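Local coordinates for protein alpha-1,3-glucanase (Bacillus circulans, PDB 5ZRU) that hydrolyses alpha-1,3-glucan as a glycoside hydrolase of family GH87, the chain being the catalytic unit of a longer, probably carbohydrate-binding protein, at residues L339-S344 / S363-S368; D376-W381 / N394-N399; F279-M284 / K310-W315; G322-D327 / N355-T360. One frame throughout, in Å; residues are numbered along the deposited sequence.

Interaction 1: L339-S344 / S363-S368; sequences LVIENS and STVRNS
Val340-Glu342 and Thr364-Arg366 run side by side as nearly parallel strands, their axes 4.7 Å apart, joined by alternating backbone bonds such as Ile341 N to Thr364 O (2.8 Å). Side chains at matching strand positions lie side by side. On the face carrying Val340, Thr364, Glu342 and Arg366, the arginine turns its NE/NH2 side to a single carboxylate oxygen: Glu342 OE1 takes a bond from Arg366 NE at 2.8 Å and another from Arg366 NH2 at 3.0 Å. OE1 lies in the guanidinium plane, but both nitrogens reach it from the same face of the carboxylate, and the two planes are 40° apart. Each residue has its CG wedged between backbone N and carbonyl carbon (chi1 near 65° in both), which lets the two extended chains run alongside, pointing the same way. Val340 CG1 lies over the rim of one guanidinium face, 3.9 Å from Arg366 NE. This in-register stacking of like positions is characteristic of the parallel beta-helix, the fold of the pectate-lyase-like clan. On the inward face, Ile341 CD1 meets Val365 CG2 at 4.1 Å, beside Val354. At the turn past the strands, Asn367 ND2 donates to Asn343 OD1 at 3.1 Å from above the acceptor's carbonyl plane, with the amides nearly perpendicular (87°); Asn367 OD1 accepts from Ser15 N. One step further, Ser344 N donates to Ser368 OG at 3.2 Å.

Interaction 2: D376-W381 / N394-N399; sequences DGLAVW and NTFSYN
Leu378 and Phe396 meet through side chains that slide past each other in opposite directions, between strands 378-381 and 395-397, whose axes are 8.6 Å apart and run nearly antiparallel at 169°. This spacing is that of two facing sheets, and the link is made by side chains of one strand reaching the side chains and backbone of the other. The tight part is the phenylalanine ring. Leu378 CB sits over the centre of one face, 3.5 Å from the Phe396 centroid and only 8° off the ring normal, a CH-pi contact. The ring's far end butts against the backbone of the opposing strand: Phe396 CE2 is 3.5 Å from Leu378 C, and Phe396 CZ is 3.6 Å from Ala379 O, which lies at the ring edge. With CG anti to the carbonyl carbon (chi1 -64°), the ring of Phe396 extends across the gap to that strand. Val380 CG2 approaches Phe396 CZ obliquely at 3.8 Å. Toward both ends the contact thins to a few methyl-amide touches, burying less of Asn394 and Asn399 than of Phe396. Leu378 CD1 lies 3.6 Å from Asn399 ND2, and both Val380 methyls, CG1 and CG2, touch Asn394 ND2. These amides are held by other partners: Asn394 ND2 donates to Thr360 O, while Asn399 bonds Val365 O and Ser368 N. All six touching residues are buried, so neither end is a solvent side. Inward-facing aliphatic and aromatic side chains filling the space between opposed parallel sheets are typical of the interior of a right-handed parallel beta-helix.

Interaction 3: F279-M284 / K310-W315; sequences FSHIYM and KVHNVW. With ZN (zinc ion), chain F; CA (calcium ion), chain L; PE5 (3,6,9,12,15,18,21,24-octaoxahexacosan-1-ol), chain C.
His281 and His312, on neighbouring parallel strands, each bind a different metal while the edge of His312 is turned, offset, toward the face of His281, planes 84° apart. His312 NE2 holds the zinc ion at 2.1 Å, and His281 NE2 the calcium ion at 2.2 Å. His3 and Asp278 complete the protein ligands of the zinc, which also carries a water that touches Ser280 OG. His312 CG sits between its backbone N and carbonyl carbon, bringing one ring face against Ser280 CB, 3.4 Å from the ring centroid. The ring's rotation is fixed further by His312 ND1, which donates to a lone pair of Asn313 OD1 at 2.8 Å, almost straight at 172°. Asn313 CB lies over a face of His281, 3.5 Å from His281 CE1. The backbones pair in parallel until both turn a corner, at His281 and Asn313, after which pairing resumes with Trp315 N to Ile282 O. There the Tyr283 ring points its edge at the face of the Trp315 indole, planes 88° apart, Tyr283 CD1 being 3.6 Å from Trp315 CG, while Tyr283 OH is hydrogen-bonded to Glu317. Replacing Tyr283 by an alanine would probably open a gap beside the Trp315 indole and leave Glu317 without its phenolic partner. On the inner face, Phe279 CD1 meets Val314 CG1 at 3.9 Å. Paired strands bending together are typical of a parallel beta-helix corner, here with zinc and calcium bound on its outward face.

Interaction 4: G322-D327 / N355-T360; sequences GFWVGD and NFAQGT
Neighbouring coils of the parallel beta-helix meet where strands 323-325 and 355-357 pair in parallel, with Val325 N bonded to Asn355 O (2.9 Å) and Val325 O to Ala357 N. On the face carrying Trp324 and Asn355, the asparagine lies along the indole: Asn355 CB sits over the six-membered ring, 3.8 Å from its centroid, and Asn355 ND2 is 3.5 Å from Trp324 CH2. Both have CG anti to the backbone N (chi1 -168° for Trp324, -163° for Asn355), which sends them the same way. Asn355 ND2 donates to Asp352 OD2, a residue that binds a calcium ion, placing Asn355 beside that site. An alanine in place of Trp324 is likely to open a gap over Asn355 CB and Ala357 CB and leave Tyr328 OH without its indole partner. Such stacking of successive coils continues on the inner face, where Val325 CG2 meets the edge of the Phe356 ring, 3.8 Å from Phe356 CD1. Beyond the strands, a type I' turn from Ala357 to Thr360 closes with Thr360 N and OG1 both donating to Ala357 O. Gln358, bent at chi2 (-66°), brings NE2 to Asp327 O at 2.9 Å, while its OE1 bonds Ser383 OG and NE2 also reaches Val385 O; a water bridges Asp327 N to Gln358 O.

Overall arrangement
All four contacts are largely buried and lie in the beta-helix of the catalytic unit. Interactions 1 and 4 join successive coils within a sheet; interaction 3 does so round a corner between two; interaction 2 spans the interior between opposed sheets and is largely apolar, with asparagine amides at its ends. Interactions 1 and 3 share a sheet, through Val340 O to Val311 N, and their outward faces are polar: an ion pair in one, metal-binding histidines in the other. Strand 395-397 of interaction 2 extends that sheet beside 364-366, whereas its strand 378-381 pairs with 355-357 of interaction 4. Inside, Phe323 of interaction 4 touches Ile341 and Val311, and Phe356 packs on Val365, so the coils share one apolar core.

Interaction 1: L339-S344 / S363-S368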
# COMPACT_ATOMS: atom_id res chain seq x y z
N LEU A 339 -2.61 -4.90 18.19
CA LEU A 339 -1.74 -3.94 17.51
C LEU A 339 -2.57 -2.93 16.75
O LEU A 339 -3.56 -3.27 16.10
CB LEU A 339 -0.80 -4.67 16.55
CG LEU A 339 0.00 -3.78 15.59
CD1 LEU A 339 1.07 -2.98 16.35
CD2 LEU A 339 0.64 -4.63 14.51
N VAL A 340 -2.18 -1.66 16.82
CA VAL A 340 -2.79 -0.61 16.02
C VAL A 340 -1.72 0.04 15.16
O VAL A 340 -0.71 0.54 15.68
CB VAL A 340 -3.50 0.44 16.89
CG1 VAL A 340 -4.07 1.57 16.00
CG2 VAL A 340 -4.61 -0.22 17.69
N ILE A 341 -1.93 0.02 13.85
CA ILE A 341 -1.14 0.78 12.89
C ILE A 341 -2.03 1.92 12.42
O ILE A 341 -3.13 1.68 11.91
CB ILE A 341 -0.70 -0.12 11.72
CG1 ILE A 341 0.20 -1.25 12.22
CG2 ILE A 341 -0.00 0.71 10.63
CD1 ILE A 341 0.44 -2.35 11.15
N GLU A 342 -1.59 3.17 12.61
CA GLU A 342 -2.49 4.25 12.24
C GLU A 342 -1.71 5.47 11.77
O GLU A 342 -0.52 5.63 12.06
CB GLU A 342 -3.42 4.65 13.40
CG GLU A 342 -2.71 5.20 14.62
CD GLU A 342 -3.66 5.43 15.80
OE1 GLU A 342 -4.89 5.45 15.60
OE2 GLU A 342 -3.16 5.60 16.93
N ASN A 343 -2.42 6.33 11.04
CA ASN A 343 -1.91 7.64 10.64
C ASN A 343 -0.60 7.52 9.86
O ASN A 343 0.29 8.37 9.99
CB ASN A 343 -1.71 8.55 11.86
CG ASN A 343 -2.95 8.69 12.73
OD1 ASN A 343 -4.08 8.42 12.29
ND2 ASN A 343 -2.75 9.15 13.97
N SER A 344 -0.48 6.47 9.05
CA SER A 344 0.79 6.14 8.43
C SER A 344 0.68 6.10 6.91
O SER A 344 -0.41 6.08 6.33
CB SER A 344 1.32 4.81 8.96
OG SER A 344 1.55 4.89 10.36
N SER A 363 -6.36 -6.75 15.86
CA SER A 363 -5.42 -5.73 15.43
C SER A 363 -6.01 -4.93 14.29
O SER A 363 -6.98 -5.35 13.64
CB SER A 363 -4.09 -6.38 15.02
OG SER A 363 -3.48 -7.03 16.13
N THR A 364 -5.43 -3.75 14.04
CA THR A 364 -6.09 -2.74 13.23
C THR A 364 -5.07 -1.99 12.37
O THR A 364 -3.97 -1.67 12.83
CB THR A 364 -6.85 -1.74 14.12
OG1 THR A 364 -7.80 -2.44 14.94
CG2 THR A 364 -7.57 -0.69 13.27
N VAL A 365 -5.45 -1.70 11.12
CA VAL A 365 -4.81 -0.65 10.33
C VAL A 365 -5.87 0.41 10.07
O VAL A 365 -6.96 0.09 9.56
CB VAL A 365 -4.23 -1.16 9.00
CG1 VAL A 365 -3.59 -0.00 8.24
CG2 VAL A 365 -3.22 -2.28 9.23
N ARG A 366 -5.59 1.66 10.45
CA ARG A 366 -6.60 2.69 10.27
C ARG A 366 -5.98 4.04 9.93
O ARG A 366 -4.82 4.32 10.24
CB ARG A 366 -7.50 2.82 11.50
CG ARG A 366 -6.81 3.30 12.76
CD ARG A 366 -7.77 3.26 13.96
NE ARG A 366 -7.12 3.80 15.15
CZ ARG A 366 -7.51 3.56 16.40
NH1 ARG A 366 -8.55 2.77 16.64
NH2 ARG A 366 -6.83 4.10 17.41
N ASN A 367 -6.79 4.86 9.28
CA ASN A 367 -6.43 6.21 8.85
C ASN A 367 -5.05 6.27 8.22
O ASN A 367 -4.21 7.09 8.58
CB ASN A 367 -6.53 7.21 10.00
CG ASN A 367 -6.65 8.63 9.49
OD1 ASN A 367 -7.52 8.92 8.67
ND2 ASN A 367 -5.75 9.50 9.92
N SER A 368 -4.82 5.40 7.24
CA SER A 368 -3.51 5.29 6.62
C SER A 368 -3.62 5.33 5.10
O SER A 368 -4.66 5.02 4.52
CB SER A 368 -2.81 4.00 7.07
OG SER A 368 -2.51 4.05 8.46
O HOH W 1 -4.93 6.48 18.64

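Interaction 2: D376-W381 / N394-N399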
# COMPACT_ATOMS: atom_id res chain seq x y z
N ASP A 376 -1.21 -7.73 -1.87
CA ASP A 376 -2.38 -7.17 -1.18
C ASP A 376 -1.98 -5.97 -0.34
O ASP A 376 -0.98 -6.00 0.39
CB ASP A 376 -3.03 -8.23 -0.28
CG ASP A 376 -3.58 -9.39 -1.06
OD1 ASP A 376 -4.50 -9.16 -1.89
OD2 ASP A 376 -3.10 -10.52 -0.86
N GLY A 377 -2.77 -4.90 -0.44
CA GLY A 377 -2.47 -3.68 0.31
C GLY A 377 -2.53 -3.95 1.80
O GLY A 377 -1.56 -3.72 2.53
N LEU A 378 -3.67 -4.47 2.24
CA LEU A 378 -3.89 -4.87 3.63
C LEU A 378 -4.44 -6.28 3.62
O LEU A 378 -5.47 -6.53 2.99
CB LEU A 378 -4.86 -3.91 4.33
CG LEU A 378 -4.54 -2.41 4.27
CD1 LEU A 378 -5.68 -1.62 4.89
CD2 LEU A 378 -3.22 -2.09 4.98
N ALA A 379 -3.78 -7.20 4.31
CA ALA A 379 -4.18 -8.59 4.24
C ALA A 379 -4.16 -9.24 5.62
O ALA A 379 -3.31 -8.91 6.45
CB ALA A 379 -3.26 -9.39 3.30
N VAL A 380 -5.07 -10.19 5.82
CA VAL A 380 -5.02 -11.12 6.95
C VAL A 380 -4.80 -12.52 6.39
O VAL A 380 -5.71 -13.13 5.83
CB VAL A 380 -6.30 -11.08 7.80
CG1 VAL A 380 -6.19 -12.11 8.94
CG2 VAL A 380 -6.53 -9.70 8.35
N TRP A 381 -3.59 -13.04 6.54
CA TRP A 381 -3.29 -14.43 6.17
C TRP A 381 -3.22 -15.24 7.46
O TRP A 381 -2.23 -15.17 8.19
CB TRP A 381 -2.00 -14.51 5.36
CG TRP A 381 -1.56 -15.92 5.07
CD1 TRP A 381 -2.34 -17.05 5.10
CD2 TRP A 381 -0.24 -16.36 4.73
NE1 TRP A 381 -1.58 -18.15 4.79
CE2 TRP A 381 -0.29 -17.76 4.56
CE3 TRP A 381 0.97 -15.70 4.54
CZ2 TRP A 381 0.83 -18.51 4.22
CZ3 TRP A 381 2.09 -16.44 4.20
CH2 TRP A 381 2.01 -17.84 4.04
N ASN A 394 -9.62 -8.88 13.19
CA ASN A 394 -8.76 -7.80 12.70
C ASN A 394 -9.59 -6.79 11.91
O ASN A 394 -10.64 -7.11 11.35
CB ASN A 394 -7.62 -8.35 11.84
CG ASN A 394 -6.67 -9.21 12.66
OD1 ASN A 394 -6.28 -8.84 13.77
ND2 ASN A 394 -6.29 -10.36 12.12
N THR A 395 -9.12 -5.54 11.89
CA THR A 395 -9.89 -4.42 11.33
C THR A 395 -9.01 -3.57 10.42
O THR A 395 -7.94 -3.13 10.84
CB THR A 395 -10.43 -3.53 12.44
OG1 THR A 395 -11.26 -4.30 13.32
CG2 THR A 395 -11.22 -2.35 11.85
N PHE A 396 -9.50 -3.30 9.21
CA PHE A 396 -8.87 -2.39 8.25
C PHE A 396 -9.88 -1.29 7.95
O PHE A 396 -10.77 -1.48 7.12
CB PHE A 396 -8.49 -3.11 6.94
CG PHE A 396 -7.45 -4.20 7.09
CD1 PHE A 396 -6.38 -4.06 7.97
CD2 PHE A 396 -7.53 -5.36 6.33
CE1 PHE A 396 -5.42 -5.07 8.09
CE2 PHE A 396 -6.58 -6.37 6.44
CZ PHE A 396 -5.53 -6.23 7.32
N SER A 397 -9.76 -0.13 8.61
CA SER A 397 -10.81 0.87 8.47
C SER A 397 -10.24 2.27 8.27
O SER A 397 -9.16 2.59 8.76
CB SER A 397 -11.76 0.86 9.68
OG SER A 397 -12.51 -0.35 9.68
N TYR A 398 -11.00 3.09 7.53
CA TYR A 398 -10.66 4.50 7.31
C TYR A 398 -9.32 4.65 6.61
O TYR A 398 -8.53 5.54 6.93
CB TYR A 398 -10.68 5.29 8.62
CG TYR A 398 -12.07 5.41 9.20
CD1 TYR A 398 -12.96 6.37 8.74
CD2 TYR A 398 -12.49 4.54 10.21
CE1 TYR A 398 -14.25 6.47 9.26
CE2 TYR A 398 -13.77 4.64 10.74
CZ TYR A 398 -14.64 5.59 10.26
OH TYR A 398 -15.90 5.67 10.80
N ASN A 399 -9.07 3.81 5.61
CA ASN A 399 -7.83 3.87 4.84
C ASN A 399 -8.12 4.28 3.40
O ASN A 399 -9.21 4.04 2.89
CB ASN A 399 -7.11 2.52 4.85
CG ASN A 399 -6.79 2.06 6.24
OD1 ASN A 399 -6.03 2.72 6.96
ND2 ASN A 399 -7.39 0.94 6.66

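Interaction 3: F279-M284 / K310-W315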
# COMPACT_ATOMS: atom_id res chain seq x y z
N PHE A 279 5.97 2.92 18.43
CA PHE A 279 6.98 3.34 17.47
C PHE A 279 6.33 4.38 16.58
O PHE A 279 5.28 4.11 15.99
CB PHE A 279 7.47 2.12 16.65
CG PHE A 279 8.64 2.40 15.77
CD1 PHE A 279 8.48 3.11 14.58
CD2 PHE A 279 9.90 1.91 16.10
CE1 PHE A 279 9.58 3.37 13.75
CE2 PHE A 279 11.00 2.17 15.27
CZ PHE A 279 10.84 2.89 14.10
N SER A 280 6.94 5.56 16.47
CA SER A 280 6.21 6.62 15.78
C SER A 280 7.15 7.67 15.22
O SER A 280 8.30 7.82 15.66
CB SER A 280 5.20 7.31 16.71
OG SER A 280 5.84 8.00 17.77
N HIS A 281 6.62 8.40 14.23
CA HIS A 281 7.13 9.71 13.80
C HIS A 281 8.49 9.60 13.11
O HIS A 281 9.41 10.38 13.37
CB HIS A 281 7.16 10.69 14.97
CG HIS A 281 5.79 11.19 15.32
ND1 HIS A 281 5.01 11.88 14.42
CD2 HIS A 281 5.04 11.04 16.43
CE1 HIS A 281 3.85 12.16 14.97
NE2 HIS A 281 3.84 11.67 16.20
N ILE A 282 8.58 8.63 12.20
CA ILE A 282 9.82 8.30 11.50
C ILE A 282 9.47 7.98 10.07
O ILE A 282 8.44 7.34 9.80
CB ILE A 282 10.53 7.11 12.19
CG1 ILE A 282 11.15 7.58 13.51
CG2 ILE A 282 11.57 6.47 11.29
CD1 ILE A 282 11.37 6.47 14.49
N TYR A 283 10.30 8.44 9.14
CA TYR A 283 10.31 7.95 7.76
C TYR A 283 11.40 6.88 7.62
O TYR A 283 12.50 7.05 8.14
CB TYR A 283 10.57 9.10 6.78
CG TYR A 283 10.88 8.62 5.38
CD1 TYR A 283 9.87 8.28 4.50
CD2 TYR A 283 12.20 8.51 4.95
CE1 TYR A 283 10.15 7.84 3.21
CE2 TYR A 283 12.50 8.06 3.66
CZ TYR A 283 11.47 7.73 2.80
OH TYR A 283 11.76 7.29 1.53
N MET A 284 11.09 5.79 6.91
CA MET A 284 12.07 4.73 6.68
C MET A 284 12.12 4.37 5.20
O MET A 284 11.08 4.30 4.54
CB MET A 284 11.76 3.45 7.47
CG MET A 284 11.64 3.63 8.97
SD MET A 284 12.12 2.12 9.84
CE MET A 284 11.18 0.88 8.94
N LYS A 310 1.46 0.00 19.31
CA LYS A 310 1.11 0.92 18.24
C LYS A 310 2.34 1.22 17.41
O LYS A 310 3.41 1.51 17.96
CB LYS A 310 0.55 2.24 18.78
CG LYS A 310 -0.72 2.15 19.59
CD LYS A 310 -1.49 3.46 19.44
CE LYS A 310 -2.87 3.39 20.08
NZ LYS A 310 -2.82 3.52 21.56
N VAL A 311 2.20 1.17 16.09
CA VAL A 311 3.14 1.80 15.17
C VAL A 311 2.32 2.85 14.44
O VAL A 311 1.38 2.51 13.72
CB VAL A 311 3.78 0.80 14.19
CG1 VAL A 311 4.85 1.51 13.33
CG2 VAL A 311 4.38 -0.38 14.94
N HIS A 312 2.64 4.13 14.65
CA HIS A 312 1.75 5.17 14.16
C HIS A 312 2.55 6.36 13.67
O HIS A 312 3.67 6.61 14.10
CB HIS A 312 0.76 5.59 15.26
CG HIS A 312 1.39 6.29 16.43
ND1 HIS A 312 1.57 7.65 16.47
CD2 HIS A 312 1.85 5.81 17.61
CE1 HIS A 312 2.12 7.99 17.62
NE2 HIS A 312 2.30 6.89 18.34
N ASN A 313 1.95 7.09 12.73
CA ASN A 313 2.61 8.27 12.15
C ASN A 313 3.99 7.91 11.61
O ASN A 313 4.99 8.56 11.91
CB ASN A 313 2.69 9.40 13.18
CG ASN A 313 1.32 9.90 13.59
OD1 ASN A 313 0.68 9.35 14.49
ND2 ASN A 313 0.87 10.97 12.93
N VAL A 314 4.06 6.82 10.85
CA VAL A 314 5.29 6.46 10.17
C VAL A 314 5.06 6.53 8.67
O VAL A 314 3.93 6.52 8.18
CB VAL A 314 5.82 5.06 10.58
CG1 VAL A 314 6.21 5.02 12.07
CG2 VAL A 314 4.80 3.95 10.24
N TRP A 315 6.17 6.60 7.94
CA TRP A 315 6.18 6.71 6.48
C TRP A 315 7.24 5.72 6.02
O TRP A 315 8.42 5.91 6.29
CB TRP A 315 6.51 8.14 6.06
CG TRP A 315 6.30 8.48 4.61
CD1 TRP A 315 6.05 7.61 3.58
CD2 TRP A 315 6.31 9.79 4.03
NE1 TRP A 315 5.90 8.31 2.40
CE2 TRP A 315 6.05 9.65 2.66
CE3 TRP A 315 6.51 11.08 4.56
CZ2 TRP A 315 5.99 10.75 1.79
CZ3 TRP A 315 6.44 12.17 3.69
CH2 TRP A 315 6.18 12.00 2.33
ZN ZN F . 2.96 6.88 20.31
CA CA L . 2.41 11.99 17.80
C48 PE5 C . 20.88 4.18 -0.31
C50 PE5 C . 19.81 3.67 -1.28
O1 PE5 C . 20.18 3.97 -2.60
C1 PE5 C . 19.30 3.48 -3.58
C2 PE5 C . 19.67 4.03 -4.97
O2 PE5 C . 19.49 5.41 -4.99
C3 PE5 C . 19.94 6.07 -6.15
C4 PE5 C . 19.74 7.58 -5.99
O3 PE5 C . 18.39 7.86 -5.72
C5 PE5 C . 18.04 9.22 -5.64
C6 PE5 C . 17.20 9.48 -4.38
O4 PE5 C . 15.83 9.29 -4.60
C7 PE5 C . 15.11 8.66 -3.57
C8 PE5 C . 15.35 9.38 -2.24
O5 PE5 C . 14.94 8.56 -1.19
C9 PE5 C . 15.35 8.99 0.08
C10 PE5 C . 14.14 9.58 0.81
O6 PE5 C . 14.44 10.87 1.24
C11 PE5 C . 13.33 11.67 1.50
C12 PE5 C . 13.77 13.12 1.68
O7 PE5 C . 13.41 13.49 2.98
C13 PE5 C . 12.91 14.79 3.11
C14 PE5 C . 13.17 15.25 4.54
O8 PE5 C . 14.40 14.73 4.96
C15 PE5 C . 14.77 15.00 6.28
C16 PE5 C . 16.05 15.85 6.29
O52 PE5 C . 17.15 15.08 6.69
O HOH W 2 4.17 8.63 20.33
O HOH W 3 0.36 11.19 17.53
O HOH W 4 3.22 10.73 19.64

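Interaction 4: G322-D327 / N355-T360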
# COMPACT_ATOMS: atom_id res chain seq x y z
N GLY A 322 5.48 -3.50 3.78
CA GLY A 322 5.52 -2.44 4.78
C GLY A 322 5.63 -3.02 6.18
O GLY A 322 6.55 -2.69 6.94
N PHE A 323 4.67 -3.88 6.52
CA PHE A 323 4.59 -4.59 7.80
C PHE A 323 4.35 -6.07 7.53
O PHE A 323 3.46 -6.41 6.75
CB PHE A 323 3.41 -4.09 8.66
CG PHE A 323 3.58 -2.70 9.21
CD1 PHE A 323 3.46 -1.59 8.38
CD2 PHE A 323 3.83 -2.50 10.55
CE1 PHE A 323 3.59 -0.30 8.89
CE2 PHE A 323 3.96 -1.23 11.07
CZ PHE A 323 3.84 -0.13 10.25
N TRP A 324 5.07 -6.94 8.22
CA TRP A 324 4.70 -8.36 8.28
C TRP A 324 4.61 -8.77 9.75
O TRP A 324 5.63 -8.99 10.41
CB TRP A 324 5.69 -9.24 7.53
CG TRP A 324 5.15 -10.63 7.35
CD1 TRP A 324 5.19 -11.66 8.25
CD2 TRP A 324 4.43 -11.11 6.21
NE1 TRP A 324 4.54 -12.77 7.72
CE2 TRP A 324 4.09 -12.45 6.47
CE3 TRP A 324 4.07 -10.54 4.98
CZ2 TRP A 324 3.38 -13.23 5.54
CZ3 TRP A 324 3.37 -11.32 4.06
CH2 TRP A 324 3.03 -12.65 4.35
N VAL A 325 3.38 -8.85 10.27
CA VAL A 325 3.16 -9.11 11.69
C VAL A 325 2.99 -10.62 11.86
O VAL A 325 2.02 -11.20 11.38
CB VAL A 325 1.94 -8.35 12.21
CG1 VAL A 325 1.81 -8.49 13.73
CG2 VAL A 325 2.08 -6.88 11.82
N GLY A 326 3.95 -11.25 12.52
CA GLY A 326 3.86 -12.69 12.70
C GLY A 326 5.09 -13.33 13.29
O GLY A 326 6.22 -12.99 12.92
N ASP A 327 4.88 -14.26 14.21
CA ASP A 327 5.96 -14.96 14.88
C ASP A 327 6.32 -16.24 14.13
O ASP A 327 5.44 -17.07 13.87
CB ASP A 327 5.58 -15.32 16.31
CG ASP A 327 6.62 -16.18 16.97
OD1 ASP A 327 7.81 -15.76 16.98
OD2 ASP A 327 6.27 -17.27 17.46
N ASN A 355 0.55 -7.22 6.31
CA ASN A 355 -0.05 -8.54 6.47
C ASN A 355 -0.09 -8.90 7.95
O ASN A 355 0.95 -8.93 8.62
CB ASN A 355 0.71 -9.59 5.66
CG ASN A 355 -0.10 -10.87 5.48
OD1 ASN A 355 -0.61 -11.45 6.44
ND2 ASN A 355 -0.24 -11.30 4.23
N PHE A 356 -1.29 -9.15 8.46
CA PHE A 356 -1.52 -9.70 9.80
C PHE A 356 -1.54 -11.22 9.68
O PHE A 356 -2.56 -11.81 9.30
CB PHE A 356 -2.85 -9.20 10.36
CG PHE A 356 -2.85 -7.75 10.77
CD1 PHE A 356 -1.67 -7.06 11.00
CD2 PHE A 356 -4.06 -7.07 10.96
CE1 PHE A 356 -1.68 -5.71 11.39
CE2 PHE A 356 -4.08 -5.73 11.36
CZ PHE A 356 -2.88 -5.05 11.59
N ALA A 357 -0.43 -11.88 10.01
CA ALA A 357 -0.29 -13.31 9.77
C ALA A 357 -0.08 -14.05 11.09
O ALA A 357 0.01 -13.45 12.16
CB ALA A 357 0.87 -13.59 8.81
N GLN A 358 -0.01 -15.39 11.00
CA GLN A 358 0.42 -16.21 12.14
C GLN A 358 -0.41 -15.95 13.40
O GLN A 358 0.12 -15.86 14.51
CB GLN A 358 1.90 -15.98 12.44
CG GLN A 358 2.83 -16.69 11.47
CD GLN A 358 2.71 -18.18 11.61
OE1 GLN A 358 1.94 -18.83 10.89
NE2 GLN A 358 3.45 -18.75 12.55
N GLY A 359 -1.72 -15.80 13.22
CA GLY A 359 -2.62 -15.65 14.35
C GLY A 359 -2.72 -14.26 14.93
O GLY A 359 -3.34 -14.10 15.98
N THR A 360 -2.09 -13.27 14.31
CA THR A 360 -2.32 -11.88 14.68
C THR A 360 -3.81 -11.63 14.81
O THR A 360 -4.58 -11.96 13.90
CB THR A 360 -1.72 -10.95 13.62
OG1 THR A 360 -0.31 -11.18 13.50
CG2 THR A 360 -1.99 -9.49 13.99
O HOH W 5 2.21 -14.55 15.42